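Local atomic coordinates of ESAT-6-like protein SAG1039 (Streptococcus agalactiae serogroup V, PDB entry 3GWK), a protein that is of unknown function but forms a homodimeric four-helix bundle of the WXG100 (ESAT-6-like) family, whose members are typically exported by type VII secretion systems. Residues S15-Y20 with Q76-V81; E11-S16 with D83-T88. One frame throughout, in Å; residues are numbered along the deposited sequence. Where two conformers were deposited one is given.

Contact 1 (S15-Y20 with Q76-V81). With SO4 (sulfate ion), chain C.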
loop_
_atom_site.group_PDB
_atom_site.type_symbol
_atom_site.label_atom_id
_atom_site.label_comp_id
_atom_site.label_asym_id
_atom_site.label_seq_id
_atom_site.Cartn_x
_atom_site.Cartn_y
_atom_site.Cartn_z
ATOM N N SER A 15 16.656 2.999 12.149
ATOM C CA SER A 15 16.692 2.185 10.932
ATOM C C SER A 15 15.297 1.555 10.679
ATOM O O SER A 15 14.803 1.515 9.549
ATOM C CB SER A 15 17.651 1.053 11.173
ATOM O OG SER A 15 18.945 1.577 11.159
ATOM N N SER A 16 14.608 1.124 11.745
ATOM C CA SER A 16 13.250 0.622 11.604
ATOM C C SER A 16 12.341 1.701 11.132
ATOM O O SER A 16 11.561 1.482 10.203
ATOM C CB SER A 16 12.796 -0.001 12.916
ATOM O OG SER A 16 13.467 -1.193 13.230
ATOM N N ALA A 17 12.440 2.909 11.722
ATOM C CA ALA A 17 11.593 4.007 11.341
ATOM C C ALA A 17 11.623 4.279 9.856
ATOM O O ALA A 17 10.629 4.550 9.233
ATOM C CB ALA A 17 11.998 5.290 12.131
ATOM N N GLN A 18 12.814 4.266 9.280
ATOM C CA GLN A 18 12.969 4.571 7.875
ATOM C C GLN A 18 12.123 3.610 7.011
ATOM O O GLN A 18 11.569 4.017 5.984
ATOM C CB GLN A 18 14.432 4.500 7.424
ATOM C CG GLN A 18 14.679 4.599 5.971
ATOM C CD GLN A 18 14.199 5.872 5.366
ATOM O OE1 GLN A 18 14.187 6.924 5.960
ATOM N NE2 GLN A 18 13.758 5.759 4.118
ATOM N N LYS A 19 12.065 2.345 7.413
ATOM C CA LYS A 19 11.278 1.348 6.646
ATOM C C LYS A 19 9.799 1.781 6.638
ATOM O O LYS A 19 9.075 1.575 5.662
ATOM C CB LYS A 19 11.466 -0.041 7.253
ATOM C CG LYS A 19 12.927 -0.522 7.268
ATOM C CD LYS A 19 13.142 -1.793 8.088
ATOM C CE LYS A 19 14.618 -1.874 8.500
ATOM N NZ LYS A 19 14.880 -3.096 9.339
ATOM N N TYR A 20 9.309 2.277 7.800
ATOM C CA TYR A 20 7.918 2.654 7.889
ATOM C C TYR A 20 7.617 3.891 7.058
ATOM O O TYR A 20 6.593 3.932 6.353
ATOM C CB TYR A 20 7.494 2.883 9.352
ATOM C CG TYR A 20 7.353 1.603 10.143
ATOM C CD1 TYR A 20 8.430 1.047 10.774
ATOM C CD2 TYR A 20 6.131 0.978 10.259
ATOM C CE1 TYR A 20 8.308 -0.174 11.500
ATOM C CE2 TYR A 20 6.000 -0.249 10.978
ATOM C CZ TYR A 20 7.084 -0.776 11.563
ATOM O OH TYR A 20 6.974 -1.933 12.258
ATOM N N GLN A 76 7.257 8.351 13.103
ATOM C CA GLN A 76 7.445 9.499 14.004
ATOM C C GLN A 76 7.638 9.013 15.421
ATOM O O GLN A 76 8.504 9.598 16.115
ATOM C CB GLN A 76 6.212 10.356 13.964
ATOM C CG GLN A 76 6.060 11.102 12.631
ATOM C CD GLN A 76 7.217 12.047 12.338
ATOM O OE1 GLN A 76 7.692 12.727 13.249
ATOM N NE2 GLN A 76 7.711 12.045 11.089
ATOM N N GLN A 77 6.911 8.033 15.877
ATOM C CA GLN A 77 7.072 7.560 17.267
ATOM C C GLN A 77 8.449 7.011 17.469
ATOM O O GLN A 77 9.084 7.303 18.486
ATOM C CB GLN A 77 6.065 6.465 17.633
ATOM C CG GLN A 77 4.595 6.779 17.497
ATOM C CD GLN A 77 4.298 8.101 17.984
ATOM O OE1 GLN A 77 4.566 8.444 19.198
ATOM N NE2 GLN A 77 3.815 8.955 17.075
ATOM N N LEU A 78 8.916 6.174 16.531
ATOM C CA LEU A 78 10.204 5.521 16.698
ATOM C C LEU A 78 11.326 6.558 16.687
ATOM O O LEU A 78 12.265 6.490 17.482
ATOM C CB LEU A 78 10.468 4.486 15.609
ATOM C CG LEU A 78 9.481 3.305 15.630
ATOM C CD1 LEU A 78 9.763 2.434 14.476
ATOM C CD2 LEU A 78 9.555 2.564 16.963
ATOM N N LEU A 79 11.249 7.581 15.813
ATOM C CA LEU A 79 12.251 8.658 15.786
ATOM C C LEU A 79 12.252 9.414 17.099
ATOM O O LEU A 79 13.321 9.751 17.643
ATOM C CB LEU A 79 11.986 9.638 14.635
ATOM C CG LEU A 79 12.143 9.084 13.241
ATOM C CD1 LEU A 79 11.816 10.158 12.229
ATOM C CD2 LEU A 79 13.579 8.564 12.997
ATOM N N LYS A 80 11.076 9.737 17.607
ATOM C CA LYS A 80 11.007 10.510 18.858
ATOM C C LYS A 80 11.544 9.734 20.028
ATOM O O LYS A 80 12.228 10.285 20.888
ATOM C CB LYS A 80 9.601 11.011 19.043
ATOM C CG LYS A 80 9.302 12.121 18.019
ATOM C CD LYS A 80 7.858 12.512 17.952
ATOM C CE LYS A 80 7.552 13.502 16.798
ATOM N NZ LYS A 80 8.196 14.809 17.064
ATOM N N VAL A 81 11.184 8.458 20.108
ATOM C CA VAL A 81 11.673 7.588 21.173
ATOM C C VAL A 81 13.216 7.466 21.067
ATOM O O VAL A 81 13.873 7.556 22.083
ATOM C CB VAL A 81 10.948 6.274 21.166
ATOM C CG1 VAL A 81 11.603 5.261 22.076
ATOM C CG2 VAL A 81 9.507 6.465 21.524
HETATM S S SO4 C . 3.356 12.849 17.341
HETATM O O1 SO4 C . 3.859 12.621 15.951
HETATM O O2 SO4 C . 4.467 13.322 18.169
HETATM O O3 SO4 C . 2.221 13.799 17.362
HETATM O O4 SO4 C . 2.880 11.617 17.887
#
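The helical hairpin of the WXG100 fold closes here through a small residue set against two leucines, Ala17 on helix 10-44 facing Leu78 and Leu79 on helix 51-95. The segment axes run antiparallel at 160° and come within 8.5 Å of each other. Between the CA atoms of Ala17 and Leu78 the distance is 5.7 Å. So close an approach is possible because Ala17 brings no more than a methyl group to the interface. Its CB sits 3.9 Å from Leu78 CB, touching the root of that side chain, and 3.7 Å from Leu79 CD2, a branch tip. Leu79 leaves its helix alongside the interface, and its CD2 methyl then comes round to Ala17, where the contact is less buried.

Leu78 reaches farther along the first helix. With CG beside its own backbone N (chi1 -64°), it carries CD1 past Ala17, 3.9 Å from Ala17 N, and on between Ser16 and Tyr20. There CD1 lies 4.2 Å from Ser16 CB and, at the same range, meets Tyr20 CD1 obliquely. The polar ends of these two neighbours turn to the second subunit: Ser16 OG bonds to Glu37 and Tyr20 OH to Gln38 of that chain, whose Ile41 packs on both Tyr20 and Leu78. On the face of helix 51-95 turned from helix 10-44, Gln77 NE2 donates a nearly straight bond of 2.9 Å to O4 of a sulfate, probably taken from the crystallisation liquor. Close apolar packing within one hairpin, continued into its partner, is characteristic of the dimeric four-helix bundle.

Contact 2 (E11-S16 with D83-T88)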
loop_
_atom_site.group_PDB
_atom_site.type_symbol
_atom_site.label_atom_id
_atom_site.label_comp_id
_atom_site.label_asym_id
_atom_site.label_seq_id
_atom_site.Cartn_x
_atom_site.Cartn_y
_atom_site.Cartn_z
ATOM N N GLU A 11 19.853 3.811 17.268
ATOM C CA GLU A 11 20.204 3.576 15.870
ATOM C C GLU A 11 19.284 2.517 15.210
ATOM O O GLU A 11 18.862 2.658 14.062
ATOM C CB GLU A 11 21.660 3.068 15.827
ATOM C CG GLU A 11 22.668 4.103 16.242
ATOM C CD GLU A 11 22.734 4.517 17.725
ATOM O OE1 GLU A 11 23.195 5.689 17.801
ATOM O OE2 GLU A 11 22.394 3.787 18.764
ATOM N N GLU A 12 18.996 1.476 15.975
ATOM C CA GLU A 12 18.090 0.474 15.478
ATOM C C GLU A 12 16.685 1.020 15.307
ATOM O O GLU A 12 16.006 0.723 14.333
ATOM C CB GLU A 12 18.047 -0.742 16.367
ATOM C CG GLU A 12 19.343 -1.573 16.275
ATOM C CD GLU A 12 19.386 -2.730 17.261
ATOM O OE1 GLU A 12 19.002 -2.513 18.426
ATOM O OE2 GLU A 12 19.861 -3.804 16.870
ATOM N N LEU A 13 16.222 1.832 16.273
ATOM C CA LEU A 13 14.925 2.448 16.184
ATOM C C LEU A 13 14.846 3.329 14.904
ATOM O O LEU A 13 13.868 3.303 14.190
ATOM C CB LEU A 13 14.646 3.279 17.421
ATOM C CG LEU A 13 14.369 2.484 18.677
ATOM C CD1 LEU A 13 14.524 3.318 19.934
ATOM C CD2 LEU A 13 13.028 1.891 18.636
ATOM N N ARG A 14 15.905 4.090 14.602
ATOM C CA ARG A 14 15.948 4.941 13.430
ATOM C C ARG A 14 15.950 4.135 12.141
ATOM O O ARG A 14 15.285 4.475 11.170
ATOM C CB ARG A 14 17.163 5.878 13.530
ATOM C CG ARG A 14 16.940 6.932 14.604
ATOM C CD ARG A 14 18.235 7.646 14.925
ATOM N NE ARG A 14 17.968 8.659 15.960
ATOM C CZ ARG A 14 18.824 8.973 16.913
ATOM N NH1 ARG A 14 20.015 8.428 16.952
ATOM N NH2 ARG A 14 18.437 9.840 17.850
ATOM N N SER A 15 16.656 2.999 12.149
ATOM C CA SER A 15 16.692 2.185 10.932
ATOM C C SER A 15 15.297 1.555 10.679
ATOM O O SER A 15 14.803 1.515 9.549
ATOM C CB SER A 15 17.651 1.053 11.173
ATOM O OG SER A 15 18.945 1.577 11.159
ATOM N N SER A 16 14.608 1.124 11.745
ATOM C CA SER A 16 13.250 0.622 11.604
ATOM C C SER A 16 12.341 1.701 11.132
ATOM O O SER A 16 11.561 1.482 10.203
ATOM C CB SER A 16 12.796 -0.001 12.916
ATOM O OG SER A 16 13.467 -1.193 13.230
ATOM N N ASP A 83 15.300 9.637 19.924
ATOM C CA ASP A 83 15.929 10.863 20.419
ATOM C C ASP A 83 15.905 10.933 21.928
ATOM O O ASP A 83 16.862 11.344 22.596
ATOM C CB ASP A 83 15.190 12.092 19.890
ATOM C CG ASP A 83 15.550 12.446 18.450
ATOM O OD1 ASP A 83 16.515 11.904 17.951
ATOM O OD2 ASP A 83 14.844 13.264 17.870
ATOM N N ILE A 84 14.782 10.522 22.528
ATOM C CA ILE A 84 14.688 10.554 24.016
ATOM C C ILE A 84 15.685 9.589 24.638
ATOM O O ILE A 84 16.350 9.925 25.650
ATOM C CB ILE A 84 13.254 10.244 24.473
ATOM C CG1 ILE A 84 12.302 11.384 24.058
ATOM C CG2 ILE A 84 13.191 10.015 25.950
ATOM C CD1 ILE A 84 10.844 11.000 24.048
ATOM N N ILE A 85 15.810 8.409 24.072
ATOM C CA ILE A 85 16.762 7.451 24.616
ATOM C C ILE A 85 18.201 7.973 24.436
ATOM O O ILE A 85 19.016 7.891 25.382
ATOM C CB ILE A 85 16.604 6.057 24.007
ATOM C CG1 ILE A 85 15.236 5.517 24.388
ATOM C CG2 ILE A 85 17.710 5.129 24.424
ATOM C CD1 ILE A 85 14.872 4.178 23.726
ATOM N N GLU A 86 18.548 8.468 23.263
ATOM C CA GLU A 86 19.903 8.968 23.041
ATOM C C GLU A 86 20.240 10.097 24.028
ATOM O O GLU A 86 21.354 10.116 24.600
ATOM C CB GLU A 86 19.993 9.472 21.634
ATOM C CG GLU A 86 21.344 9.984 21.256
ATOM C CD GLU A 86 21.357 10.143 19.730
ATOM O OE1 GLU A 86 20.635 11.016 19.312
ATOM O OE2 GLU A 86 21.856 9.221 19.009
ATOM N N GLN A 87 19.301 10.970 24.328
ATOM C CA GLN A 87 19.544 12.049 25.290
ATOM C C GLN A 87 19.710 11.526 26.711
ATOM O O GLN A 87 20.442 12.084 27.505
ATOM C CB GLN A 87 18.412 13.057 25.243
ATOM C CG GLN A 87 18.661 14.277 26.044
ATOM C CD GLN A 87 19.879 15.061 25.553
ATOM O OE1 GLN A 87 19.956 15.444 24.384
ATOM N NE2 GLN A 87 20.869 15.263 26.445
ATOM N N THR A 88 19.023 10.424 27.000
ATOM C CA THR A 88 19.150 9.757 28.293
ATOM C C THR A 88 20.584 9.259 28.477
ATOM O O THR A 88 21.195 9.426 29.530
ATOM C CB THR A 88 18.174 8.601 28.430
ATOM O OG1 THR A 88 16.841 9.082 28.219
ATOM C CG2 THR A 88 18.254 8.001 29.830
HETATM O O HOH W 1 22.817 6.816 19.977
HETATM O O HOH W 2 15.527 10.071 15.912
#
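Glu86 OE2 is gripped from two directions, by Arg14 NH1 at 2.9 Å and by a water that donates to it at 2.8 Å. The arginine bond is almost straight (177°) and lies in the guanidinium plane, meeting the carboxylate on its syn side but somewhat out of its plane. Beside it, Arg14 NH2 reaches Glu86 OE1 at 2.9 Å from above the carboxylate, making an end-on, two-nitrogen grip that is twisted: the two flat groups are turned 44° against each other. The same NH2 also gives a bond to Asp83 OD1, 2.8 Å away and met nearly along its C-O axis, although clearly bent at the hydrogen.

Arg14 spans the gap between the helices, whose segment axes are 10.4 Å apart here, with a chain extended from CG to NE. Glu86 comes to meet it with CG anti to the backbone N (chi1 -178°) and the rest of its chain stretched out. One turn earlier, Asp83 sets off away from the first helix, but its OD1 returns to the guanidinium edge. A second water accepts from Arg14 NE and donates to Asp83 OD1, so that NE, NH1 and NH2 all have partners.

Glu11 brings a third carboxylate close in one of its two deposited conformers. There its OE1 stands 4.0 Å from Glu86 OE2; the first water lies between them, though its link to Glu11 is suspiciously short and so doubtful. Beneath the polar layer, Leu13 CD1 touches Ile85 CD1 at 3.9 Å, the two side chains crossing at about a right angle; Met3 and Ile6 also cover Ile85. The arginine's charge would be expected to favour the ionised forms of Asp83 and Glu86, while Glu11, when near, should oppose this for Glu86; the partial exposure of the network should moderate its strength.

From the N terminus, the chain passes through the short helix 2-5, enters helix 10-44 and meets the first half of both contacts almost at once, Ser15 and Ser16 belonging to each. It then runs to the far end of the hairpin, turns, and comes back along helix 51-95, closing contact 1 at 76-81 and contact 2 at 83-88. The loops therefore nest, contact 2 lying outside contact 1, as an antiparallel pair requires. Their centres are 8 Å apart, and Leu13 of contact 2 packs on Leu78 and Val81 of contact 1. Together they join the two long helices, from the dimer-facing apolar interior to a charged, more open end.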